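Local coordinates for capsid polyprotein VP90 (Turkey astrovirus 2, PDB 3TS3) that probably self-assembles into the icosahedral capsid of the virus, this chain being the projection domain that forms the capsid's surface spike, at residues 14-19 and 23-28; 107-112 and 156-161; 192-195 and 201-204; 167-172 and 185-190. All coordinates share one frame; numbering follows the deposited sequence.

Contact 1. Residues 14-19 and 23-28. With SO4 (sulfate ion), chain I.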
loop_
_atom_site.group_PDB
_atom_site.type_symbol
_atom_site.label_atom_id
_atom_site.label_comp_id
_atom_site.label_asym_id
_atom_site.label_seq_id
_atom_site.Cartn_x
_atom_site.Cartn_y
_atom_site.Cartn_z
ATOM N N THR C 14 1.630 1.201 -21.786
ATOM C CA THR C 14 0.973 2.234 -20.999
ATOM C C THR C 14 1.491 3.537 -21.595
ATOM O O THR C 14 2.664 3.641 -21.884
ATOM C CB THR C 14 1.260 2.131 -19.499
ATOM O OG1 THR C 14 2.669 2.171 -19.266
ATOM C CG2 THR C 14 0.699 0.834 -18.938
ATOM N N PRO C 15 0.607 4.501 -21.822
ATOM C CA PRO C 15 0.959 5.731 -22.550
ATOM C C PRO C 15 1.969 6.693 -21.910
ATOM O O PRO C 15 2.759 7.299 -22.620
ATOM C CB PRO C 15 -0.391 6.405 -22.775
ATOM C CG PRO C 15 -1.245 5.925 -21.681
ATOM C CD PRO C 15 -0.782 4.535 -21.338
ATOM N N TYR C 16 1.906 6.845 -20.595
ATOM C CA TYR C 16 2.766 7.781 -19.879
ATOM C C TYR C 16 3.085 7.229 -18.503
ATOM O O TYR C 16 2.487 6.262 -18.077
ATOM C CB TYR C 16 2.102 9.162 -19.757
ATOM C CG TYR C 16 1.746 9.766 -21.092
ATOM C CD1 TYR C 16 0.452 9.715 -21.563
ATOM C CD2 TYR C 16 2.714 10.349 -21.895
ATOM C CE1 TYR C 16 0.120 10.244 -22.777
ATOM C CE2 TYR C 16 2.385 10.884 -23.115
ATOM C CZ TYR C 16 1.088 10.822 -23.550
ATOM O OH TYR C 16 0.727 11.337 -24.772
ATOM N N PHE C 17 4.014 7.871 -17.805
ATOM C CA PHE C 17 4.400 7.407 -16.483
ATOM C C PHE C 17 3.141 7.437 -15.609
ATOM O O PHE C 17 2.829 6.457 -14.938
ATOM C CB PHE C 17 5.473 8.361 -15.929
ATOM C CG PHE C 17 6.201 7.853 -14.706
ATOM C CD1 PHE C 17 5.545 7.683 -13.513
ATOM C CD2 PHE C 17 7.554 7.598 -14.756
ATOM C CE1 PHE C 17 6.219 7.243 -12.402
ATOM C CE2 PHE C 17 8.235 7.158 -13.647
ATOM C CZ PHE C 17 7.568 6.978 -12.469
ATOM N N VAL C 18 2.412 8.552 -15.646
ATOM C CA VAL C 18 1.117 8.656 -14.987
ATOM C C VAL C 18 0.119 9.113 -16.040
ATOM O O VAL C 18 0.386 10.049 -16.768
ATOM C CB VAL C 18 1.127 9.677 -13.837
ATOM C CG1 VAL C 18 -0.232 9.690 -13.113
ATOM C CG2 VAL C 18 2.265 9.394 -12.880
ATOM N N TYR C 19 -1.014 8.434 -16.126
ATOM C CA TYR C 19 -2.024 8.767 -17.119
ATOM C C TYR C 19 -3.437 8.642 -16.557
ATOM O O TYR C 19 -3.663 8.005 -15.545
ATOM C CB TYR C 19 -1.848 7.897 -18.372
ATOM C CG TYR C 19 -1.927 6.422 -18.076
ATOM C CD1 TYR C 19 -0.826 5.729 -17.601
ATOM C CD2 TYR C 19 -3.109 5.732 -18.246
ATOM C CE1 TYR C 19 -0.910 4.391 -17.306
ATOM C CE2 TYR C 19 -3.201 4.393 -17.951
ATOM C CZ TYR C 19 -2.093 3.728 -17.480
ATOM O OH TYR C 19 -2.168 2.394 -17.185
ATOM N N GLY C 23 -6.416 8.426 -21.305
ATOM C CA GLY C 23 -5.105 8.152 -21.856
ATOM C C GLY C 23 -4.190 9.359 -21.894
ATOM O O GLY C 23 -3.105 9.285 -22.443
ATOM N N GLU C 24 -4.640 10.470 -21.323
ATOM C CA GLU C 24 -3.855 11.701 -21.266
ATOM C C GLU C 24 -2.736 11.664 -20.229
ATOM O O GLU C 24 -2.869 11.044 -19.193
ATOM C CB GLU C 24 -4.771 12.896 -20.999
ATOM C CG GLU C 24 -5.774 13.127 -22.104
ATOM C CD GLU C 24 -7.026 13.824 -21.626
ATOM O OE1 GLU C 24 -7.138 14.094 -20.426
ATOM O OE2 GLU C 24 -7.903 14.091 -22.463
ATOM N N ARG C 25 -1.646 12.363 -20.514
ATOM C CA ARG C 25 -0.525 12.430 -19.590
ATOM C C ARG C 25 -0.872 13.254 -18.363
ATOM O O ARG C 25 -1.515 14.284 -18.467
ATOM C CB ARG C 25 0.700 13.047 -20.269
ATOM C CG ARG C 25 1.906 13.174 -19.349
ATOM C CD ARG C 25 3.142 13.692 -20.076
ATOM N NE ARG C 25 4.181 14.047 -19.120
ATOM C CZ ARG C 25 4.398 15.273 -18.662
ATOM N NH1 ARG C 25 3.664 16.284 -19.086
ATOM N NH2 ARG C 25 5.353 15.487 -17.775
ATOM N N VAL C 26 -0.431 12.780 -17.208
ATOM C CA VAL C 26 -0.546 13.536 -15.978
ATOM C C VAL C 26 0.888 13.862 -15.592
ATOM O O VAL C 26 1.695 12.977 -15.421
ATOM C CB VAL C 26 -1.238 12.718 -14.875
ATOM C CG1 VAL C 26 -1.217 13.471 -13.545
ATOM C CG2 VAL C 26 -2.670 12.423 -15.278
ATOM N N SER C 27 1.208 15.139 -15.470
ATOM C CA SER C 27 2.583 15.518 -15.177
ATOM C C SER C 27 3.042 15.068 -13.802
ATOM O O SER C 27 2.270 15.063 -12.863
ATOM C CB SER C 27 2.780 17.025 -15.301
ATOM O OG SER C 27 4.097 17.371 -14.927
ATOM N N THR C 28 4.322 14.730 -13.705
ATOM C CA THR C 28 4.923 14.272 -12.457
ATOM C C THR C 28 5.560 15.401 -11.645
ATOM O O THR C 28 6.266 15.147 -10.692
ATOM C CB THR C 28 5.949 13.142 -12.670
ATOM O OG1 THR C 28 6.982 13.571 -13.563
ATOM C CG2 THR C 28 5.269 11.909 -13.235
HETATM S S SO4 I . 5.490 19.227 -17.540
HETATM O O1 SO4 I . 6.331 20.331 -18.012
HETATM O O2 SO4 I . 6.288 18.012 -17.452
HETATM O O3 SO4 I . 4.956 19.580 -16.228
HETATM O O4 SO4 I . 4.377 19.033 -18.467
HETATM O O HOH W 1 3.410 11.147 -16.695
#
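G23 turns its carbonyl oxygen to the rim of the Y16 ring: G23 O lies in the ring plane, 3.4 Å from Y16 CE1, and P15 CG brushes the same oxygen. E24 directs its side chain away from the contact and takes part through its backbone, E24 O receiving a CA-H...O contact from Y19 CA at 3.2 Å. R25 follows, with CB over the middle of the Y16 ring, a CH-pi contact 3.5 Å from the centroid. With CG anti to the backbone N (chi1 179°) and the chain extended, the aliphatic part crosses the ring and carries the guanidinium beyond it, turned 73° from the ring plane. There its edge grips a sulfate ion by two bonds, R25 NH1 to O4 at 2.9 Å and R25 NH2 to O2 at 2.7 Å. V26 N is hydrogen-bonded to V18 O at 2.9 Å within a single backbone bridge pairing Y19 with R25, and a water links V18 N to V26 O. Next to this bridge, V26 CB packs on V18 CG1 at 3.6 Å. S27 OG donates to sulfate O3 at 2.7 Å. T28 rests its methyl on V18 CG2, while OG1 is bonded to E114. Since R25 NE also forms a salt bridge with E114, the arginine's charge is probably shared between carboxylate and sulfate; the ion probably comes from the crystallisation liquor, and its binding suggests that R25 and S27 can hold an anion here.

Contact 2. Residues 107-112 and 156-161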
loop_
_atom_site.group_PDB
_atom_site.type_symbol
_atom_site.label_atom_id
_atom_site.label_comp_id
_atom_site.label_asym_id
_atom_site.label_seq_id
_atom_site.Cartn_x
_atom_site.Cartn_y
_atom_site.Cartn_z
ATOM N N GLN C 107 8.881 1.122 -19.429
ATOM C CA GLN C 107 8.633 1.925 -20.616
ATOM C C GLN C 107 8.889 3.406 -20.370
ATOM O O GLN C 107 9.098 4.169 -21.300
ATOM C CB GLN C 107 7.207 1.732 -21.113
ATOM C CG GLN C 107 6.908 0.340 -21.584
ATOM C CD GLN C 107 5.420 0.064 -21.678
ATOM O OE1 GLN C 107 4.651 0.892 -22.155
ATOM N NE2 GLN C 107 5.017 -1.109 -21.228
ATOM N N HIS C 108 8.796 3.811 -19.115
ATOM C CA HIS C 108 8.878 5.223 -18.766
ATOM C C HIS C 108 9.968 5.624 -17.776
ATOM O O HIS C 108 10.192 6.805 -17.557
ATOM C CB HIS C 108 7.523 5.649 -18.202
ATOM C CG HIS C 108 6.368 5.145 -19.006
ATOM N ND1 HIS C 108 6.008 5.697 -20.215
ATOM C CD2 HIS C 108 5.512 4.119 -18.790
ATOM C CE1 HIS C 108 4.974 5.037 -20.704
ATOM N NE2 HIS C 108 4.655 4.075 -19.859
ATOM N N ILE C 109 10.617 4.644 -17.168
ATOM C CA ILE C 109 11.555 4.896 -16.082
ATOM C C ILE C 109 12.764 5.721 -16.513
ATOM O O ILE C 109 13.344 6.428 -15.712
ATOM C CB ILE C 109 11.931 3.602 -15.312
ATOM C CG1 ILE C 109 12.597 3.935 -13.977
ATOM C CG2 ILE C 109 12.788 2.675 -16.161
ATOM C CD1 ILE C 109 11.718 4.694 -13.018
ATOM N N LYS C 110 13.112 5.628 -17.787
ATOM C CA LYS C 110 14.241 6.369 -18.327
ATOM C C LYS C 110 13.804 7.615 -19.088
ATOM O O LYS C 110 14.562 8.156 -19.875
ATOM C CB LYS C 110 15.125 5.476 -19.197
ATOM C CG LYS C 110 15.721 4.300 -18.454
ATOM C CD LYS C 110 16.661 3.539 -19.358
ATOM C CE LYS C 110 17.051 2.210 -18.767
ATOM N NZ LYS C 110 17.935 1.452 -19.711
ATOM N N ASP C 111 12.576 8.062 -18.850
ATOM C CA ASP C 111 12.075 9.273 -19.479
ATOM C C ASP C 111 12.474 10.466 -18.627
ATOM O O ASP C 111 11.700 10.953 -17.823
ATOM C CB ASP C 111 10.558 9.235 -19.626
ATOM C CG ASP C 111 10.033 10.437 -20.361
ATOM O OD1 ASP C 111 10.873 11.239 -20.809
ATOM O OD2 ASP C 111 8.806 10.587 -20.473
ATOM N N TYR C 112 13.695 10.927 -18.852
ATOM C CA TYR C 112 14.317 11.994 -18.075
ATOM C C TYR C 112 13.627 13.336 -18.239
ATOM O O TYR C 112 13.839 14.246 -17.458
ATOM C CB TYR C 112 15.818 12.059 -18.343
ATOM C CG TYR C 112 16.527 10.796 -17.901
ATOM C CD1 TYR C 112 16.675 10.499 -16.559
ATOM C CD2 TYR C 112 17.030 9.896 -18.825
ATOM C CE1 TYR C 112 17.305 9.354 -16.153
ATOM C CE2 TYR C 112 17.663 8.751 -18.427
ATOM C CZ TYR C 112 17.797 8.480 -17.092
ATOM O OH TYR C 112 18.429 7.331 -16.696
ATOM N N LEU C 156 13.609 6.285 -4.830
ATOM C CA LEU C 156 13.376 5.087 -5.618
ATOM C C LEU C 156 14.348 5.152 -6.789
ATOM O O LEU C 156 14.353 6.117 -7.542
ATOM C CB LEU C 156 11.935 5.027 -6.125
ATOM C CG LEU C 156 11.555 3.889 -7.081
ATOM C CD1 LEU C 156 11.655 2.535 -6.414
ATOM C CD2 LEU C 156 10.152 4.109 -7.619
ATOM N N PHE C 157 15.170 4.120 -6.923
ATOM C CA PHE C 157 16.147 4.059 -7.992
ATOM C C PHE C 157 15.767 2.954 -8.961
ATOM O O PHE C 157 15.093 2.005 -8.598
ATOM C CB PHE C 157 17.533 3.681 -7.455
ATOM C CG PHE C 157 18.152 4.675 -6.512
ATOM C CD1 PHE C 157 18.787 5.806 -6.989
ATOM C CD2 PHE C 157 18.172 4.434 -5.154
ATOM C CE1 PHE C 157 19.380 6.698 -6.122
ATOM C CE2 PHE C 157 18.766 5.318 -4.289
ATOM C CZ PHE C 157 19.368 6.451 -4.776
ATOM N N TYR C 158 16.226 3.085 -10.197
ATOM C CA TYR C 158 16.182 1.979 -11.126
ATOM C C TYR C 158 17.644 1.648 -11.395
ATOM O O TYR C 158 18.350 2.427 -12.026
ATOM C CB TYR C 158 15.451 2.347 -12.413
ATOM C CG TYR C 158 15.292 1.188 -13.377
ATOM C CD1 TYR C 158 14.584 0.064 -13.020
ATOM C CD2 TYR C 158 15.839 1.235 -14.639
ATOM C CE1 TYR C 158 14.437 -0.992 -13.884
ATOM C CE2 TYR C 158 15.695 0.185 -15.514
ATOM C CZ TYR C 158 14.989 -0.929 -15.135
ATOM O OH TYR C 158 14.841 -1.983 -16.005
ATOM N N ARG C 159 18.088 0.487 -10.918
ATOM C CA ARG C 159 19.467 0.070 -11.142
ATOM C C ARG C 159 19.483 -0.657 -12.475
ATOM O O ARG C 159 19.148 -1.825 -12.569
ATOM C CB ARG C 159 19.956 -0.844 -10.018
ATOM C CG ARG C 159 21.440 -1.205 -10.111
ATOM C CD ARG C 159 21.838 -2.358 -9.192
ATOM N NE ARG C 159 21.764 -2.022 -7.776
ATOM C CZ ARG C 159 21.155 -2.759 -6.855
ATOM N NH1 ARG C 159 20.544 -3.886 -7.188
ATOM N NH2 ARG C 159 21.158 -2.358 -5.596
ATOM N N THR C 160 19.901 0.062 -13.503
ATOM C CA THR C 160 19.841 -0.408 -14.876
ATOM C C THR C 160 20.648 -1.675 -15.113
ATOM O O THR C 160 20.266 -2.496 -15.924
ATOM C CB THR C 160 20.283 0.682 -15.871
ATOM O OG1 THR C 160 21.641 1.040 -15.623
ATOM C CG2 THR C 160 19.427 1.915 -15.715
ATOM N N SER C 161 21.744 -1.843 -14.387
ATOM C CA SER C 161 22.618 -2.985 -14.614
ATOM C C SER C 161 21.909 -4.314 -14.398
ATOM O O SER C 161 22.165 -5.266 -15.116
ATOM C CB SER C 161 23.860 -2.910 -13.728
ATOM O OG SER C 161 23.523 -2.927 -12.353
#
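Y158 meets I109 from the first atom of its side chain: Y158 CB lies 3.6 Å from I109 CG1, the shortest approach between the two segments. Y158 CG touches both branches of I109, 3.9 Å from CG1 and a little farther from CG2. I109 can offer two branches because CG1 stands anti to its backbone N (chi1 -165°), leaving CG2 to spread over the ring. Further out, Y158 CD2 meets I109 CG2 at 3.7 Å, and this methyl settles over the face as a CH-pi contact, 4.0 Å from the Y158 ring centroid and 21° off the normal. This joins a type I turn, H108 to D111, closed by a backbone bond from D111 N to H108 O, to strand 153-159 of the large antiparallel sheet. The turn thus lies beside the strand without pairing with it, and side chains alone bridge the gap. Y158 CE2 has I109 CG2 over it, and at the ring edge K110 CE lies 4.1 Å from Y158 CE2. K110 reaches there by an extended chain, and K110 CE also touches T160 CG2 at 3.9 Å; T160 OG1 is engaged by D141. The Y158 ring additionally meets that of Y165, on the neighbouring strand 164-171, with planes at about 50°.

Contact 3. Residues 192-195 and 201-204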
loop_
_atom_site.group_PDB
_atom_site.type_symbol
_atom_site.label_atom_id
_atom_site.label_comp_id
_atom_site.label_asym_id
_atom_site.label_seq_id
_atom_site.Cartn_x
_atom_site.Cartn_y
_atom_site.Cartn_z
ATOM N N TYR C 192 10.421 18.107 -6.173
ATOM C CA TYR C 192 11.730 18.659 -5.831
ATOM C C TYR C 192 11.641 20.053 -5.205
ATOM O O TYR C 192 12.551 20.481 -4.528
ATOM C CB TYR C 192 12.700 18.582 -7.021
ATOM C CG TYR C 192 12.967 17.148 -7.419
ATOM C CD1 TYR C 192 13.906 16.383 -6.746
ATOM C CD2 TYR C 192 12.244 16.547 -8.432
ATOM C CE1 TYR C 192 14.122 15.066 -7.081
ATOM C CE2 TYR C 192 12.456 15.238 -8.773
ATOM C CZ TYR C 192 13.393 14.502 -8.100
ATOM O OH TYR C 192 13.600 13.196 -8.444
ATOM N N SER C 193 10.530 20.740 -5.422
ATOM C CA SER C 193 10.341 22.067 -4.846
ATOM C C SER C 193 9.603 22.090 -3.500
ATOM O O SER C 193 9.378 23.151 -2.938
ATOM C CB SER C 193 9.644 22.981 -5.850
ATOM O OG SER C 193 8.546 22.327 -6.439
ATOM N N ASP C 194 9.232 20.923 -2.988
ATOM C CA ASP C 194 8.465 20.835 -1.749
ATOM C C ASP C 194 9.320 20.563 -0.522
ATOM O O ASP C 194 10.195 19.711 -0.533
ATOM C CB ASP C 194 7.418 19.711 -1.820
ATOM C CG ASP C 194 6.129 20.138 -2.480
ATOM O OD1 ASP C 194 6.037 21.289 -2.919
ATOM O OD2 ASP C 194 5.204 19.303 -2.548
ATOM N N THR C 195 9.020 21.291 0.545
ATOM C CA THR C 195 9.571 21.043 1.857
ATOM C C THR C 195 8.758 19.887 2.413
ATOM O O THR C 195 7.795 19.465 1.797
ATOM C CB THR C 195 9.379 22.232 2.797
ATOM O OG1 THR C 195 7.982 22.459 2.982
ATOM C CG2 THR C 195 10.018 23.480 2.231
ATOM N N ASP C 201 1.188 18.513 3.215
ATOM C CA ASP C 201 0.007 19.311 2.912
ATOM C C ASP C 201 -0.593 18.967 1.550
ATOM O O ASP C 201 -1.798 18.899 1.392
ATOM C CB ASP C 201 0.344 20.803 2.937
ATOM C CG ASP C 201 0.622 21.323 4.331
ATOM O OD1 ASP C 201 0.334 20.625 5.308
ATOM O OD2 ASP C 201 1.116 22.462 4.436
ATOM N N HIS C 202 0.271 18.820 0.561
ATOM C CA HIS C 202 -0.114 18.448 -0.796
ATOM C C HIS C 202 -0.637 17.025 -0.962
ATOM O O HIS C 202 -1.488 16.769 -1.791
ATOM C CB HIS C 202 1.013 18.725 -1.788
ATOM C CG HIS C 202 1.373 20.171 -1.890
ATOM N ND1 HIS C 202 2.648 20.604 -2.177
ATOM C CD2 HIS C 202 0.628 21.285 -1.714
ATOM C CE1 HIS C 202 2.667 21.925 -2.200
ATOM N NE2 HIS C 202 1.456 22.362 -1.911
ATOM N N LEU C 203 -0.087 16.103 -0.186
ATOM C CA LEU C 203 -0.410 14.694 -0.348
ATOM C C LEU C 203 -1.874 14.361 -0.082
ATOM O O LEU C 203 -2.430 14.759 0.925
ATOM C CB LEU C 203 0.478 13.865 0.582
ATOM C CG LEU C 203 0.324 12.345 0.529
ATOM C CD1 LEU C 203 0.558 11.828 -0.874
ATOM C CD2 LEU C 203 1.278 11.696 1.503
ATOM N N ARG C 204 -2.476 13.614 -1.003
ATOM C CA ARG C 204 -3.805 13.058 -0.814
ATOM C C ARG C 204 -3.672 11.555 -1.007
ATOM O O ARG C 204 -2.954 11.115 -1.893
ATOM C CB ARG C 204 -4.785 13.604 -1.842
ATOM C CG ARG C 204 -4.951 15.087 -1.803
ATOM C CD ARG C 204 -5.615 15.501 -0.522
ATOM N NE ARG C 204 -5.882 16.930 -0.507
ATOM C CZ ARG C 204 -5.029 17.827 -0.042
ATOM N NH1 ARG C 204 -3.863 17.439 0.439
ATOM N NH2 ARG C 204 -5.345 19.112 -0.056
#
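The imidazole of H202 and the carboxylate of D194 meet edge on, with their planes 38° apart and neither ring face used between the segments. D194 OD2 lies at the rim of the ring and almost in its plane, where H202 ND1 donates a hydrogen bond to it of 2.9 Å, bent little from straight (165°). On the carboxylate, the donor arrives on the syn side of OD2 but 34° out of its plane. The other oxygen, D194 OD1, stays 3.5 Å from H202 CE1. Both side chains set CG anti to their own carbonyl carbon, which swings H202 back from the last turn of its helix toward the loop. D194 OD2 is gripped twice, for T31 OG1 bonds to it as well, and this would tend to keep the carboxylate charged; that charge may in turn favour a protonated imidazole. Another flat group, the guanidinium of R204, works at the same helix end: R204 NH1 donates in its own plane to D201 O at 2.7 Å and to L203 O at 3.1 Å, so the arginine folds back over the exit from the helix. L203 packs on K183 and R204 on Q180, both of the second subunit. At the other end, T195 is the N-cap of helix 196-202. The result is a His-carboxylate hydrogen bond joining the loop before a short surface helix to its final turn.

Contact 4. Residues 167-172 and 185-190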
loop_
_atom_site.group_PDB
_atom_site.type_symbol
_atom_site.label_atom_id
_atom_site.label_comp_id
_atom_site.label_asym_id
_atom_site.label_seq_id
_atom_site.Cartn_x
_atom_site.Cartn_y
_atom_site.Cartn_z
ATOM N N LEU C 167 14.210 0.550 -3.579
ATOM C CA LEU C 167 13.629 1.545 -2.699
ATOM C C LEU C 167 14.591 1.751 -1.534
ATOM O O LEU C 167 14.895 0.825 -0.813
ATOM C CB LEU C 167 12.271 1.060 -2.197
ATOM C CG LEU C 167 11.545 1.974 -1.211
ATOM C CD1 LEU C 167 11.181 3.306 -1.834
ATOM C CD2 LEU C 167 10.324 1.275 -0.659
ATOM N N PHE C 168 15.081 2.976 -1.382
ATOM C CA PHE C 168 16.099 3.280 -0.387
ATOM C C PHE C 168 15.559 4.254 0.647
ATOM O O PHE C 168 15.118 5.333 0.309
ATOM C CB PHE C 168 17.323 3.870 -1.102
ATOM C CG PHE C 168 18.381 4.396 -0.177
ATOM C CD1 PHE C 168 19.131 3.534 0.581
ATOM C CD2 PHE C 168 18.642 5.749 -0.088
ATOM C CE1 PHE C 168 20.106 3.998 1.415
ATOM C CE2 PHE C 168 19.618 6.218 0.758
ATOM C CZ PHE C 168 20.344 5.345 1.508
ATOM N N PHE C 169 15.581 3.837 1.907
ATOM C CA PHE C 169 15.038 4.648 2.978
ATOM C C PHE C 169 15.645 4.268 4.320
ATOM O O PHE C 169 16.204 3.198 4.469
ATOM C CB PHE C 169 13.514 4.472 3.022
ATOM C CG PHE C 169 13.077 3.070 3.310
ATOM C CD1 PHE C 169 12.677 2.712 4.577
ATOM C CD2 PHE C 169 13.083 2.112 2.324
ATOM C CE1 PHE C 169 12.287 1.444 4.846
ATOM C CE2 PHE C 169 12.690 0.836 2.593
ATOM C CZ PHE C 169 12.281 0.503 3.851
ATOM N N SER C 170 15.526 5.151 5.301
ATOM C CA SER C 170 16.002 4.842 6.638
ATOM C C SER C 170 14.836 4.500 7.560
ATOM O O SER C 170 13.697 4.816 7.268
ATOM C CB SER C 170 16.799 6.006 7.228
ATOM O OG SER C 170 15.954 7.100 7.522
ATOM N N THR C 171 15.151 3.841 8.665
ATOM C CA THR C 171 14.190 3.565 9.716
ATOM C C THR C 171 14.778 4.068 11.030
ATOM O O THR C 171 15.986 4.195 11.160
ATOM C CB THR C 171 13.836 2.062 9.850
ATOM O OG1 THR C 171 15.029 1.280 9.936
ATOM C CG2 THR C 171 13.023 1.593 8.663
ATOM N N THR C 172 13.906 4.400 11.972
ATOM C CA THR C 172 14.317 4.880 13.287
ATOM C C THR C 172 15.010 3.807 14.122
ATOM O O THR C 172 15.800 4.117 14.999
ATOM C CB THR C 172 13.147 5.462 14.063
ATOM O OG1 THR C 172 12.129 4.469 14.186
ATOM C CG2 THR C 172 12.596 6.671 13.351
ATOM N N LEU C 185 5.225 1.186 4.800
ATOM C CA LEU C 185 4.296 2.275 4.553
ATOM C C LEU C 185 4.241 2.527 3.057
ATOM O O LEU C 185 5.114 2.113 2.325
ATOM C CB LEU C 185 4.782 3.553 5.234
ATOM C CG LEU C 185 4.984 3.507 6.746
ATOM C CD1 LEU C 185 5.514 4.844 7.239
ATOM C CD2 LEU C 185 3.705 3.149 7.448
ATOM N N TYR C 186 3.187 3.199 2.618
ATOM C CA TYR C 186 3.070 3.614 1.234
ATOM C C TYR C 186 4.101 4.706 0.991
ATOM O O TYR C 186 4.408 5.473 1.884
ATOM C CB TYR C 186 1.691 4.216 0.948
ATOM C CG TYR C 186 0.536 3.249 0.796
ATOM C CD1 TYR C 186 0.375 2.491 -0.348
ATOM C CD2 TYR C 186 -0.416 3.138 1.785
ATOM C CE1 TYR C 186 -0.703 1.634 -0.481
ATOM C CE2 TYR C 186 -1.479 2.290 1.663
ATOM C CZ TYR C 186 -1.628 1.549 0.531
ATOM O OH TYR C 186 -2.710 0.714 0.434
ATOM N N PHE C 187 4.598 4.784 -0.230
ATOM C CA PHE C 187 5.509 5.839 -0.630
ATOM C C PHE C 187 4.864 6.592 -1.774
ATOM O O PHE C 187 4.279 5.988 -2.650
ATOM C CB PHE C 187 6.875 5.281 -1.043
ATOM C CG PHE C 187 7.752 4.929 0.120
ATOM C CD1 PHE C 187 7.586 3.746 0.796
ATOM C CD2 PHE C 187 8.730 5.800 0.545
ATOM C CE1 PHE C 187 8.387 3.436 1.861
ATOM C CE2 PHE C 187 9.522 5.491 1.612
ATOM C CZ PHE C 187 9.361 4.313 2.265
ATOM N N TRP C 188 4.970 7.913 -1.739
ATOM C CA TRP C 188 4.394 8.774 -2.761
ATOM C C TRP C 188 5.466 9.713 -3.320
ATOM O O TRP C 188 6.390 10.085 -2.616
ATOM C CB TRP C 188 3.256 9.601 -2.161
ATOM C CG TRP C 188 2.020 8.828 -1.785
ATOM C CD1 TRP C 188 1.809 8.122 -0.636
ATOM C CD2 TRP C 188 0.814 8.728 -2.543
ATOM N NE1 TRP C 188 0.551 7.577 -0.643
ATOM C CE2 TRP C 188 -0.081 7.942 -1.801
ATOM C CE3 TRP C 188 0.405 9.230 -3.777
ATOM C CZ2 TRP C 188 -1.347 7.636 -2.254
ATOM C CZ3 TRP C 188 -0.853 8.933 -4.219
ATOM C CH2 TRP C 188 -1.714 8.140 -3.464
ATOM N N ASN C 189 5.352 10.092 -4.588
ATOM C CA ASN C 189 6.360 10.985 -5.151
ATOM C C ASN C 189 6.356 12.357 -4.475
ATOM O O ASN C 189 5.324 12.884 -4.108
ATOM C CB ASN C 189 6.259 11.090 -6.675
ATOM C CG ASN C 189 5.170 12.029 -7.126
ATOM O OD1 ASN C 189 4.000 11.729 -7.009
ATOM N ND2 ASN C 189 5.563 13.167 -7.668
ATOM N N TRP C 190 7.545 12.898 -4.275
ATOM C CA TRP C 190 7.721 14.143 -3.551
ATOM C C TRP C 190 8.411 15.130 -4.482
ATOM O O TRP C 190 9.541 14.917 -4.894
ATOM C CB TRP C 190 8.578 13.808 -2.329
ATOM C CG TRP C 190 9.002 14.911 -1.410
ATOM C CD1 TRP C 190 9.341 16.184 -1.740
ATOM C CD2 TRP C 190 9.194 14.798 0.005
ATOM N NE1 TRP C 190 9.706 16.881 -0.617
ATOM C CE2 TRP C 190 9.631 16.051 0.467
ATOM C CE3 TRP C 190 9.033 13.760 0.923
ATOM C CZ2 TRP C 190 9.903 16.293 1.805
ATOM C CZ3 TRP C 190 9.302 14.005 2.251
ATOM C CH2 TRP C 190 9.738 15.258 2.678
#
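F187 projects toward strand 164-171 with CG anti to its carbonyl carbon (chi1 -79°), whereas F169 places its ring between backbone N and carbonyl carbon (chi1 62°); together these rotations make the two side chains cross at about a right angle. F187 CZ points onto one face of the F169 ring, off-centre, and comes within 4.1 Å of F169 CG. The ring centroids are 5.5 Å apart and the ring planes make 55°, an oblique pairing. L167, two residues before F169 on the same side of its strand, covers a face of F187: L167 CD2 is 3.8 Å from F187 CE1 and 4.2 Å from the ring centroid, a CH-pi contact. F187 therefore fits against two neighbours at once, one touching its face and the other its far end. All three residues are buried, and L36, L80 and M146 from adjoining strands add to the apolar surroundings. The strands themselves are not partners, since their nearest CA atoms, those of L167 and F187, stand 9.4 Å apart. Strand 164-171 pairs instead with 76-81 and 153-159, and strand 187-189 with 34-37 and 142-148. The three side chains thus form part of the apolar interior of the spike domain, joining two strands of its large antiparallel sheet that are not paired with each other.

Contacts 1 and 2 join directly: T14 OG1 lies 2.8 Å from H108 NE2 and T14 N 3.1 Å from Q107 OE1, both probable hydrogen bonds, although the contact centres are 16 Å apart. Contact 2 reaches contact 4 through neighbouring strands 153-159 and 164-171, where F157 CE2 packs on F168 CB at 3.8 Å. Contact 4 leads on to contact 3 along the chain, strand 187-189 preceding helix 196-202, and L203 CD1 sits 3.5 Å from W188 CG. Contact 4 lies nearest the middle of the chain, its centre about 7 Å from the chain's centre. Contacts 1, 3 and 4 also touch the second subunit, including a stack of Y186 on its counterpart there.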